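Local coordinates for hypothetical protein PH1570 (Pyrococcus horikoshii, PDB 2HQ4) that is of unknown function but folds as a single chain in which an antiparallel sheet packs against several helices, at residues A[14-19]-A[23-28]; A[49-54]-A[60-65]; A[32-35]-A[39-42]; A[143-146]-A[150-153]. All coordinates share one frame; numbering follows the deposited sequence.

Interaction 1: A[14-19]-A[23-28]; sequences EKLEVF and FKDEKF
Leu16 and Phe23 meet at an angle on one face of the paired strands, where methyl CD1 of Leu16 comes within 3.6 Å of Phe23 CD2. Val18 sits on the same face and touches only the root of that side chain, CG2 lying 4.1 Å from Phe23 CB. Helices 40-55 and 61-70 pack on the Leu16, Val18 and Phe23 side chains of this face, which also carries Asp25. Glu17 and Lys24 run side by side on the other face, pointing the same way, and the edge of the Phe19 ring rests near Lys24 CB. The backbones form an antiparallel beta hairpin: Glu17 and Lys24 are a hydrogen-bonded pair, with Lys24 N reaching Glu17 O at 2.9 Å, while Leu16-Asp25 and Val18-Phe23 are non-hydrogen-bonded pairs. A water is hydrogen-bonded to both Glu17 OE1 and Lys24 O. At the far end Glu26 N bonds Lys15 O at 2.8 Å. Asp25 swings its carboxylate away from its own N (chi1 -168°), which lets OD1 meet Phe28 N in an Asx motif, while OD2 meets the hydroxyl of Tyr51. An alanine here is likely to leave both Phe28 N and that hydroxyl without their mate. Lys27 sends its amine to Glu54.

Interaction 2: A[49-54]-A[60-65]; sequences ELYLPE and VYPFEC
Tyr51 and Pro62 form the tight centre of a helix-helix contact: the last turns of helix 40-55 lie against the start of helix 61-70, the two joined by a short connection. The contact is small and buried, and no hydrogen bond crosses it. CG of the proline ring does nearly all the touching on its side, 3.5 Å from both CB and CG of Tyr51, so it presses on the root of the aromatic ring and not on the hydroxyl end. The two side chains meet at a slant, with the proline neither squarely over the ring nor in its plane. Val60, at the N-cap position of helix 61-70, adds a second apolar point, its CG1 resting 3.8 Å from Tyr51 CB. That methyl lies anti to the backbone N of Val60 (chi1 179°), which turns it to the tyrosine. Helix 61-70 then winds on from here, Glu64 N bonding Val60 O at 3.0 Å.

The outer side is quite different. Pro53 and Glu54 are exposed, just where helix 40-55 is kinked, and neither touches segment 60-65. Tyr61, also exposed, stays clear of segment 49-54. Farther along, Cys65 is held by its disulfide to Cys12, a covalent tie between helix 61-70 and strand 10-13. Leu16 packs on both Tyr51 and Pro62. On the ring itself, Pro62 CG lies 3.8 Å from Tyr51 CD2 and 4.1 Å from Tyr51 CD1, which keeps it near the CB end.

Interaction 3: A[32-35]-A[39-42]; sequences VKFY and ARKV
A CH-pi contact joins Phe34, on strand 30-36, to Ala39, the N-cap residue of helix 40-55, near the centre of the chain. Three residues link the strand segment to the helix segment, and the turn brings Ala39 back over the Phe34 ring. Ala39 CB sits over the ring face, 4.0 Å from the centroid and 22° off the ring normal, with Phe34 CG its nearest ring atom at 3.7 Å. The backbone N of Ala39 lies over one face too, displaced toward the rim, 3.4 Å from CE2. Phe34 holds CG between its backbone N and carbonyl carbon (chi1 72°), a rotation that lays the ring along the start of the helix. Farther out, CG of Arg40 approaches CE1 obliquely at 3.7 Å; its guanidinium, turned 45° from the ring plane, is engaged by Asp38 in a salt bridge through NE. A serine in place of Phe34 would probably open a gap beneath Ala39 and leave the aliphatic part of Arg40 without its packing surface. Leu43 also touches the ring. With no hydrogen bond across the two segments, the strand-to-helix junction relies on apolar and ring-face packing, while the arginine's charge is paired to one side of it.

Interaction 4: A[143-146]-A[150-153]; sequences FIFN and IANK
Phe145 and Asn146 make the contact with helix 150-155, at the point where strand 141-145 ends and the chain turns back. Coming along the strand, Phe143 and Ile144 precede it without touching segment 150-153: Phe143 packs instead on Val42 and Leu43 of helix 40-55, and Ile144 on Lys33 and Tyr35 of the adjoining strand. Phe145 is next, and its side chain leans toward the helix. CB rests 3.6 Å from CG2 of Ile150, and the two side chains run past each other in opposite directions. With CG set between the backbone N and the carbonyl carbon (chi1 40°), the ring extends along the first turn. The backbone N of Ala151 stands over one face, offset toward the rim, 4.0 Å from CE1, and the Ala151 methyl CB lies 4.0 Å from CZ. Asn146 follows and crosses Ile150 at about a right angle, its OD1 3.6 Å from CG1. That oxygen also accepts a hydrogen bond from Glu31 N, while ND2 gives one to Asn29 O, so both ends of the amide are held by backbone at the start of strand 30-36, Asn29 just before it and Glu31 within it. Ile150 touches both Phe145, through CB and CG2, and the Asn146 amide, through CG1. It also packs on Val30 of strand 30-36 and on Met46 of helix 40-55, while Ile154, one turn on, touches both Phe143 and Phe145.

In the fold
Along the chain the contacts come in the order interaction 1, 3, 2, 4. Interactions 1, 3 and 4 reach one antiparallel sheet, with strands 16-19, 22-25, 30-36 and 141-145 successive neighbours. Backbone bonds Phe23 N to Val32 O and Lys33 O to Ile144 N carry that pairing between contacts. Helix 40-55 has its first turn in interaction 3 and its last turns in interaction 2, whose centres are about 17 Å apart. Interactions 1 and 2, with centres about 12 Å apart, are tied by side chains. Interactions 3 and 4 lie about 10 Å apart, centre to centre, on neighbouring strands, and helices 40-55 and 150-155 both pack there. Together the contacts join three helices to one sheet.

Interaction 1: A[14-19]-A[23-28]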
loop_
_atom_site.group_PDB
_atom_site.type_symbol
_atom_site.label_atom_id
_atom_site.label_comp_id
_atom_site.label_asym_id
_atom_site.label_seq_id
_atom_site.Cartn_x
_atom_site.Cartn_y
_atom_site.Cartn_z
ATOM N N GLU A 14 16.605 11.296 -3.611
ATOM C CA GLU A 14 16.507 12.555 -4.314
ATOM C C GLU A 14 15.061 13.006 -4.451
ATOM O O GLU A 14 14.726 14.172 -4.204
ATOM C CB GLU A 14 17.141 12.437 -5.731
ATOM C CG GLU A 14 17.250 13.810 -6.412
ATOM C CD GLU A 14 17.580 13.744 -7.906
ATOM O OE1 GLU A 14 17.931 12.653 -8.422
ATOM O OE2 GLU A 14 17.443 14.806 -8.575
ATOM N N LYS A 15 14.191 12.073 -4.837
ATOM C CA LYS A 15 12.805 12.442 -5.104
ATOM C C LYS A 15 11.828 11.554 -4.310
ATOM O O LYS A 15 10.681 11.396 -4.721
ATOM C CB LYS A 15 12.554 12.293 -6.605
ATOM C CG LYS A 15 13.333 13.379 -7.426
ATOM C CD LYS A 15 12.985 13.278 -8.904
ATOM C CE LYS A 15 13.662 14.458 -9.663
ATOM N NZ LYS A 15 13.272 14.352 -11.117
ATOM N N LEU A 16 12.316 10.947 -3.223
ATOM C CA LEU A 16 11.480 10.158 -2.309
ATOM C C LEU A 16 11.318 10.850 -0.958
ATOM O O LEU A 16 12.324 11.178 -0.303
ATOM C CB LEU A 16 12.080 8.774 -2.114
ATOM C CG LEU A 16 11.435 7.850 -1.068
ATOM C CD1 LEU A 16 9.994 7.420 -1.511
ATOM C CD2 LEU A 16 12.328 6.649 -0.859
ATOM N N GLU A 17 10.065 11.064 -0.551
ATOM C CA GLU A 17 9.717 11.515 0.798
ATOM C C GLU A 17 8.826 10.470 1.425
ATOM O O GLU A 17 7.881 9.999 0.807
ATOM C CB GLU A 17 8.916 12.819 0.792
ATOM C CG GLU A 17 9.465 13.948 -0.010
ATOM C CD GLU A 17 8.446 15.077 -0.102
ATOM O OE1 GLU A 17 7.545 15.064 -1.009
ATOM O OE2 GLU A 17 8.529 15.937 0.789
ATOM N N VAL A 18 9.096 10.169 2.687
ATOM C CA VAL A 18 8.346 9.192 3.435
ATOM C C VAL A 18 7.580 9.958 4.542
ATOM O O VAL A 18 8.107 10.896 5.133
ATOM C CB VAL A 18 9.307 8.173 4.021
ATOM C CG1 VAL A 18 8.577 7.210 4.907
ATOM C CG2 VAL A 18 10.001 7.376 2.877
ATOM N N PHE A 19 6.341 9.553 4.802
ATOM C CA PHE A 19 5.433 10.286 5.699
ATOM C C PHE A 19 4.931 9.316 6.744
ATOM O O PHE A 19 5.266 8.117 6.685
ATOM C CB PHE A 19 4.293 10.891 4.860
ATOM C CG PHE A 19 4.759 11.903 3.886
ATOM C CD1 PHE A 19 5.095 11.551 2.587
ATOM C CD2 PHE A 19 4.912 13.229 4.279
ATOM C CE1 PHE A 19 5.517 12.491 1.704
ATOM C CE2 PHE A 19 5.367 14.180 3.402
ATOM C CZ PHE A 19 5.669 13.815 2.094
ATOM N N PHE A 23 4.177 7.245 1.334
ATOM C CA PHE A 23 5.371 7.820 0.718
ATOM C C PHE A 23 5.032 8.396 -0.663
ATOM O O PHE A 23 4.067 7.961 -1.299
ATOM C CB PHE A 23 6.563 6.815 0.705
ATOM C CG PHE A 23 6.425 5.666 -0.303
ATOM C CD1 PHE A 23 6.034 4.403 0.114
ATOM C CD2 PHE A 23 6.771 5.863 -1.658
ATOM C CE1 PHE A 23 5.932 3.318 -0.830
ATOM C CE2 PHE A 23 6.649 4.846 -2.586
ATOM C CZ PHE A 23 6.243 3.565 -2.175
ATOM N N LYS A 24 5.819 9.390 -1.079
ATOM C CA LYS A 24 5.674 10.046 -2.363
ATOM C C LYS A 24 7.014 9.984 -3.101
ATOM O O LYS A 24 7.999 10.571 -2.646
ATOM C CB LYS A 24 5.305 11.514 -2.173
ATOM C CG LYS A 24 5.110 12.280 -3.491
ATOM C CD LYS A 24 4.773 13.769 -3.239
ATOM C CE LYS A 24 4.459 14.454 -4.584
ATOM N NZ LYS A 24 4.205 15.906 -4.430
ATOM N N ASP A 25 7.021 9.322 -4.249
ATOM C CA ASP A 25 8.245 9.218 -5.033
ATOM C C ASP A 25 8.040 9.878 -6.390
ATOM O O ASP A 25 7.287 9.352 -7.234
ATOM C CB ASP A 25 8.626 7.762 -5.206
ATOM C CG ASP A 25 10.018 7.613 -5.755
ATOM O OD1 ASP A 25 10.249 8.116 -6.880
ATOM O OD2 ASP A 25 10.856 6.978 -5.089
ATOM N N GLU A 26 8.703 11.009 -6.594
ATOM C CA GLU A 26 8.522 11.779 -7.850
ATOM C C GLU A 26 9.447 11.304 -8.993
ATOM O O GLU A 26 9.252 11.689 -10.143
ATOM C CB GLU A 26 8.698 13.271 -7.596
ATOM C CG GLU A 26 7.724 13.817 -6.572
ATOM C CD GLU A 26 7.716 15.336 -6.537
ATOM O OE1 GLU A 26 8.725 15.912 -6.129
ATOM O OE2 GLU A 26 6.701 15.968 -6.907
ATOM N N LYS A 27 10.405 10.437 -8.694
ATOM C CA LYS A 27 11.189 9.808 -9.757
ATOM C C LYS A 27 10.343 8.744 -10.476
ATOM O O LYS A 27 10.250 8.701 -11.711
ATOM C CB LYS A 27 12.426 9.125 -9.156
ATOM C CG LYS A 27 13.254 8.351 -10.185
ATOM C CD LYS A 27 14.572 7.854 -9.616
ATOM C CE LYS A 27 15.408 7.255 -10.766
ATOM N NZ LYS A 27 16.717 6.675 -10.303
ATOM N N PHE A 28 9.751 7.865 -9.680
ATOM C CA PHE A 28 8.945 6.773 -10.215
ATOM C C PHE A 28 7.462 7.104 -10.308
ATOM O O PHE A 28 6.717 6.311 -10.841
ATOM C CB PHE A 28 9.210 5.475 -9.438
ATOM C CG PHE A 28 10.633 5.004 -9.531
ATOM C CD1 PHE A 28 11.143 4.496 -10.755
ATOM C CD2 PHE A 28 11.486 5.069 -8.426
ATOM C CE1 PHE A 28 12.505 4.089 -10.870
ATOM C CE2 PHE A 28 12.809 4.635 -8.519
ATOM C CZ PHE A 28 13.319 4.140 -9.752
HETATM O O HOH W 1 8.653 13.299 -3.131
#

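Interaction 2: A[49-54]-A[60-65]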
loop_
_atom_site.group_PDB
_atom_site.type_symbol
_atom_site.label_atom_id
_atom_site.label_comp_id
_atom_site.label_asym_id
_atom_site.label_seq_id
_atom_site.Cartn_x
_atom_site.Cartn_y
_atom_site.Cartn_z
ATOM N N GLU A 49 11.955 -2.440 -3.356
ATOM C CA GLU A 49 11.787 -2.914 -4.716
ATOM C C GLU A 49 12.021 -1.789 -5.741
ATOM O O GLU A 49 12.635 -2.043 -6.776
ATOM C CB GLU A 49 10.412 -3.570 -4.902
ATOM C CG GLU A 49 10.131 -3.975 -6.349
ATOM C CD GLU A 49 8.861 -4.778 -6.511
ATOM O OE1 GLU A 49 8.362 -5.340 -5.506
ATOM O OE2 GLU A 49 8.366 -4.876 -7.665
ATOM N N LEU A 50 11.572 -0.566 -5.439
ATOM C CA LEU A 50 11.756 0.574 -6.329
ATOM C C LEU A 50 13.248 0.940 -6.570
ATOM O O LEU A 50 13.626 1.314 -7.692
ATOM C CB LEU A 50 10.997 1.803 -5.835
ATOM C CG LEU A 50 9.477 1.917 -6.054
ATOM C CD1 LEU A 50 8.969 3.244 -5.452
ATOM C CD2 LEU A 50 9.135 1.858 -7.600
ATOM N N TYR A 51 14.067 0.803 -5.521
ATOM C CA TYR A 51 15.458 1.273 -5.527
ATOM C C TYR A 51 16.483 0.148 -5.646
ATOM O O TYR A 51 17.668 0.406 -5.892
ATOM C CB TYR A 51 15.727 2.210 -4.308
ATOM C CG TYR A 51 15.126 3.559 -4.587
ATOM C CD1 TYR A 51 15.823 4.495 -5.363
ATOM C CD2 TYR A 51 13.795 3.847 -4.236
ATOM C CE1 TYR A 51 15.253 5.735 -5.699
ATOM C CE2 TYR A 51 13.193 5.092 -4.573
ATOM C CZ TYR A 51 13.941 6.027 -5.297
ATOM O OH TYR A 51 13.391 7.236 -5.631
ATOM N N LEU A 52 16.014 -1.092 -5.540
ATOM C CA LEU A 52 16.831 -2.283 -5.765
ATOM C C LEU A 52 17.654 -2.208 -7.053
ATOM O O LEU A 52 18.856 -2.513 -7.015
ATOM C CB LEU A 52 15.970 -3.551 -5.738
ATOM C CG LEU A 52 16.580 -4.916 -5.973
ATOM C CD1 LEU A 52 17.749 -5.128 -5.005
ATOM C CD2 LEU A 52 15.493 -5.953 -5.734
ATOM N N PRO A 53 17.032 -1.815 -8.184
ATOM C CA PRO A 53 17.822 -1.696 -9.413
ATOM C C PRO A 53 19.009 -0.726 -9.345
ATOM O O PRO A 53 20.026 -1.000 -9.962
ATOM C CB PRO A 53 16.791 -1.199 -10.445
ATOM C CG PRO A 53 15.455 -1.736 -9.944
ATOM C CD PRO A 53 15.605 -1.517 -8.441
ATOM N N GLU A 54 18.893 0.401 -8.641
ATOM C CA GLU A 54 20.018 1.330 -8.490
ATOM C C GLU A 54 21.027 0.883 -7.434
ATOM O O GLU A 54 22.209 1.167 -7.581
ATOM C CB GLU A 54 19.577 2.734 -8.082
ATOM C CG GLU A 54 18.817 3.516 -9.070
ATOM C CD GLU A 54 18.054 4.672 -8.398
ATOM O OE1 GLU A 54 18.700 5.531 -7.720
ATOM O OE2 GLU A 54 16.822 4.722 -8.551
ATOM N N VAL A 60 20.231 -0.840 0.629
ATOM C CA VAL A 60 19.375 0.020 -0.165
ATOM C C VAL A 60 19.106 1.206 0.726
ATOM O O VAL A 60 18.248 1.143 1.617
ATOM C CB VAL A 60 18.075 -0.685 -0.539
ATOM C CG1 VAL A 60 17.185 0.254 -1.359
ATOM C CG2 VAL A 60 18.402 -1.941 -1.330
ATOM N N TYR A 61 19.876 2.271 0.515
ATOM C CA TYR A 61 19.818 3.475 1.347
ATOM C C TYR A 61 18.385 4.007 1.701
ATOM O O TYR A 61 18.088 4.182 2.885
ATOM C CB TYR A 61 20.683 4.568 0.733
ATOM C CG TYR A 61 20.623 5.848 1.482
ATOM C CD1 TYR A 61 21.551 6.136 2.485
ATOM C CD2 TYR A 61 19.608 6.766 1.217
ATOM C CE1 TYR A 61 21.454 7.313 3.180
ATOM C CE2 TYR A 61 19.504 7.897 1.886
ATOM C CZ TYR A 61 20.406 8.181 2.877
ATOM O OH TYR A 61 20.251 9.379 3.535
ATOM N N PRO A 62 17.527 4.289 0.677
ATOM C CA PRO A 62 16.180 4.807 0.973
ATOM C C PRO A 62 15.361 3.901 1.852
ATOM O O PRO A 62 14.589 4.425 2.635
ATOM C CB PRO A 62 15.500 4.926 -0.416
ATOM C CG PRO A 62 16.339 4.035 -1.360
ATOM C CD PRO A 62 17.764 4.218 -0.785
ATOM N N PHE A 63 15.490 2.590 1.660
ATOM C CA PHE A 63 14.882 1.553 2.508
ATOM C C PHE A 63 15.426 1.579 3.950
ATOM O O PHE A 63 14.658 1.520 4.905
ATOM C CB PHE A 63 15.072 0.195 1.820
ATOM C CG PHE A 63 14.813 -1.005 2.677
ATOM C CD1 PHE A 63 13.502 -1.448 2.938
ATOM C CD2 PHE A 63 15.887 -1.760 3.148
ATOM C CE1 PHE A 63 13.280 -2.583 3.690
ATOM C CE2 PHE A 63 15.683 -2.943 3.905
ATOM C CZ PHE A 63 14.382 -3.363 4.177
ATOM N N GLU A 64 16.737 1.725 4.096
ATOM C CA GLU A 64 17.327 1.915 5.434
ATOM C C GLU A 64 16.882 3.207 6.107
ATOM O O GLU A 64 16.548 3.208 7.302
ATOM C CB GLU A 64 18.846 1.822 5.362
ATOM C CG GLU A 64 19.325 0.450 4.870
ATOM C CD GLU A 64 19.015 -0.694 5.844
ATOM O OE1 GLU A 64 19.021 -0.440 7.063
ATOM O OE2 GLU A 64 18.749 -1.840 5.392
ATOM N N CYS A 65 16.870 4.298 5.346
ATOM C CA CYS A 65 16.392 5.595 5.803
ATOM C C CYS A 65 14.909 5.549 6.304
ATOM O O CYS A 65 14.563 6.102 7.364
ATOM C CB CYS A 65 16.573 6.624 4.657
ATOM S SG CYS A 65 15.864 8.276 4.927
#

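Interaction 3: A[32-35]-A[39-42]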
loop_
_atom_site.group_PDB
_atom_site.type_symbol
_atom_site.label_atom_id
_atom_site.label_comp_id
_atom_site.label_asym_id
_atom_site.label_seq_id
_atom_site.Cartn_x
_atom_site.Cartn_y
_atom_site.Cartn_z
ATOM N N VAL A 32 1.523 6.524 -2.340
ATOM C CA VAL A 32 0.647 5.604 -1.617
ATOM C C VAL A 32 0.469 6.095 -0.167
ATOM O O VAL A 32 1.424 6.595 0.439
ATOM C CB VAL A 32 1.152 4.116 -1.694
ATOM C CG1 VAL A 32 2.616 3.950 -1.167
ATOM C CG2 VAL A 32 0.139 3.120 -0.980
ATOM N N LYS A 33 -0.750 5.991 0.348
ATOM C CA LYS A 33 -1.017 6.226 1.772
ATOM C C LYS A 33 -1.890 5.069 2.248
ATOM O O LYS A 33 -2.576 4.442 1.450
ATOM C CB LYS A 33 -1.752 7.567 1.962
ATOM C CG LYS A 33 -0.902 8.845 1.720
ATOM C CD LYS A 33 -1.685 10.184 1.830
ATOM C CE LYS A 33 -2.938 10.242 0.958
ATOM N NZ LYS A 33 -3.718 11.584 0.987
ATOM N N PHE A 34 -1.851 4.755 3.541
ATOM C CA PHE A 34 -2.673 3.653 4.058
ATOM C C PHE A 34 -3.454 4.125 5.252
ATOM O O PHE A 34 -3.054 5.101 5.924
ATOM C CB PHE A 34 -1.815 2.419 4.419
ATOM C CG PHE A 34 -0.991 2.594 5.644
ATOM C CD1 PHE A 34 0.318 3.047 5.547
ATOM C CD2 PHE A 34 -1.528 2.287 6.927
ATOM C CE1 PHE A 34 1.127 3.221 6.692
ATOM C CE2 PHE A 34 -0.739 2.503 8.084
ATOM C CZ PHE A 34 0.598 2.946 7.958
ATOM N N TYR A 35 -4.596 3.468 5.471
ATOM C CA TYR A 35 -5.548 3.802 6.573
ATOM C C TYR A 35 -5.951 2.488 7.214
ATOM O O TYR A 35 -5.930 1.467 6.567
ATOM C CB TYR A 35 -6.764 4.582 6.003
ATOM C CG TYR A 35 -6.242 5.875 5.434
ATOM C CD1 TYR A 35 -6.035 6.973 6.267
ATOM C CD2 TYR A 35 -5.848 5.959 4.096
ATOM C CE1 TYR A 35 -5.454 8.143 5.779
ATOM C CE2 TYR A 35 -5.237 7.128 3.605
ATOM C CZ TYR A 35 -5.100 8.208 4.446
ATOM O OH TYR A 35 -4.526 9.363 3.981
ATOM N N ALA A 39 0.390 -0.679 7.802
ATOM C CA ALA A 39 0.937 -1.251 6.567
ATOM C C ALA A 39 2.357 -0.769 6.316
ATOM O O ALA A 39 2.844 -0.837 5.181
ATOM C CB ALA A 39 0.044 -0.909 5.388
ATOM N N ARG A 40 3.050 -0.287 7.345
ATOM C CA ARG A 40 4.387 0.293 7.091
ATOM C C ARG A 40 5.401 -0.655 6.448
ATOM O O ARG A 40 6.208 -0.231 5.616
ATOM C CB ARG A 40 4.940 1.047 8.304
ATOM C CG ARG A 40 4.282 2.479 8.482
ATOM C CD ARG A 40 4.473 3.052 9.910
ATOM N NE ARG A 40 4.335 1.976 10.898
ATOM C CZ ARG A 40 4.931 1.965 12.084
ATOM N NH1 ARG A 40 5.703 2.989 12.443
ATOM N NH2 ARG A 40 4.774 0.928 12.893
ATOM N N LYS A 41 5.362 -1.935 6.806
ATOM C CA LYS A 41 6.293 -2.890 6.207
ATOM C C LYS A 41 5.993 -3.179 4.710
ATOM O O LYS A 41 6.888 -3.486 3.940
ATOM C CB LYS A 41 6.335 -4.200 7.030
ATOM C CG LYS A 41 7.039 -4.065 8.418
ATOM C CD LYS A 41 7.181 -5.468 9.052
ATOM C CE LYS A 41 7.659 -5.392 10.522
ATOM N NZ LYS A 41 7.811 -6.793 11.047
ATOM N N VAL A 42 4.720 -3.138 4.321
ATOM C CA VAL A 42 4.383 -3.191 2.885
ATOM C C VAL A 42 5.013 -1.984 2.163
ATOM O O VAL A 42 5.635 -2.125 1.101
ATOM C CB VAL A 42 2.828 -3.209 2.656
ATOM C CG1 VAL A 42 2.506 -3.210 1.140
ATOM C CG2 VAL A 42 2.238 -4.429 3.346
#

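Interaction 4: A[143-146]-A[150-153]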
loop_
_atom_site.group_PDB
_atom_site.type_symbol
_atom_site.label_atom_id
_atom_site.label_comp_id
_atom_site.label_asym_id
_atom_site.label_seq_id
_atom_site.Cartn_x
_atom_site.Cartn_y
_atom_site.Cartn_z
ATOM N N PHE A 143 -5.343 0.970 1.195
ATOM C CA PHE A 143 -4.291 1.713 0.502
ATOM C C PHE A 143 -4.942 2.651 -0.506
ATOM O O PHE A 143 -5.947 2.273 -1.139
ATOM C CB PHE A 143 -3.424 0.743 -0.276
ATOM C CG PHE A 143 -2.716 -0.265 0.580
ATOM C CD1 PHE A 143 -1.380 -0.027 0.997
ATOM C CD2 PHE A 143 -3.359 -1.461 0.946
ATOM C CE1 PHE A 143 -0.697 -0.991 1.804
ATOM C CE2 PHE A 143 -2.717 -2.411 1.746
ATOM C CZ PHE A 143 -1.356 -2.166 2.170
ATOM N N ILE A 144 -4.430 3.864 -0.640
ATOM C CA ILE A 144 -4.918 4.767 -1.696
ATOM C C ILE A 144 -3.658 5.149 -2.444
ATOM O O ILE A 144 -2.583 5.280 -1.818
ATOM C CB ILE A 144 -5.775 5.983 -1.196
ATOM C CG1 ILE A 144 -4.995 6.922 -0.265
ATOM C CG2 ILE A 144 -7.132 5.481 -0.475
ATOM C CD1 ILE A 144 -5.787 8.262 0.051
ATOM N N PHE A 145 -3.752 5.282 -3.762
ATOM C CA PHE A 145 -2.568 5.503 -4.567
ATOM C C PHE A 145 -2.886 6.353 -5.815
ATOM O O PHE A 145 -4.066 6.533 -6.157
ATOM C CB PHE A 145 -1.892 4.142 -4.904
ATOM C CG PHE A 145 -2.875 3.009 -5.249
ATOM C CD1 PHE A 145 -3.360 2.853 -6.554
ATOM C CD2 PHE A 145 -3.282 2.100 -4.256
ATOM C CE1 PHE A 145 -4.258 1.804 -6.868
ATOM C CE2 PHE A 145 -4.158 1.078 -4.519
ATOM C CZ PHE A 145 -4.670 0.918 -5.856
ATOM N N ASN A 146 -1.854 6.840 -6.517
ATOM C CA ASN A 146 -2.095 7.901 -7.505
ATOM C C ASN A 146 -2.422 7.363 -8.906
ATOM O O ASN A 146 -2.962 8.110 -9.711
ATOM C CB ASN A 146 -0.870 8.856 -7.604
ATOM C CG ASN A 146 0.360 8.124 -8.047
ATOM O OD1 ASN A 146 0.644 7.041 -7.527
ATOM N ND2 ASN A 146 1.092 8.669 -9.048
ATOM N N ILE A 150 -0.096 1.111 -9.510
ATOM C CA ILE A 150 0.476 0.952 -8.130
ATOM C C ILE A 150 -0.140 -0.286 -7.443
ATOM O O ILE A 150 0.470 -0.874 -6.555
ATOM C CB ILE A 150 0.269 2.215 -7.264
ATOM C CG1 ILE A 150 0.831 3.456 -7.955
ATOM C CG2 ILE A 150 0.870 2.047 -5.771
ATOM C CD1 ILE A 150 2.049 3.238 -8.667
ATOM N N ALA A 151 -1.346 -0.688 -7.852
ATOM C CA ALA A 151 -2.007 -1.856 -7.234
ATOM C C ALA A 151 -1.087 -3.071 -7.158
ATOM O O ALA A 151 -0.985 -3.674 -6.116
ATOM C CB ALA A 151 -3.336 -2.250 -7.955
ATOM N N ASN A 152 -0.424 -3.429 -8.262
ATOM C CA ASN A 152 0.438 -4.636 -8.272
ATOM C C ASN A 152 1.628 -4.570 -7.332
ATOM O O ASN A 152 2.063 -5.600 -6.831
ATOM C CB ASN A 152 0.938 -4.988 -9.698
ATOM C CG ASN A 152 -0.242 -5.112 -10.707
ATOM O OD1 ASN A 152 -0.567 -6.215 -11.181
ATOM N ND2 ASN A 152 -0.897 -3.991 -10.984
ATOM N N LYS A 153 2.165 -3.378 -7.158
ATOM C CA LYS A 153 3.285 -3.130 -6.243
ATOM C C LYS A 153 2.877 -3.441 -4.792
ATOM O O LYS A 153 3.712 -3.900 -3.992
ATOM C CB LYS A 153 3.717 -1.687 -6.350
ATOM C CG LYS A 153 4.274 -1.307 -7.773
ATOM C CD LYS A 153 4.730 0.163 -7.754
ATOM C CE LYS A 153 5.280 0.662 -9.127
ATOM N NZ LYS A 153 5.863 -0.395 -10.003
#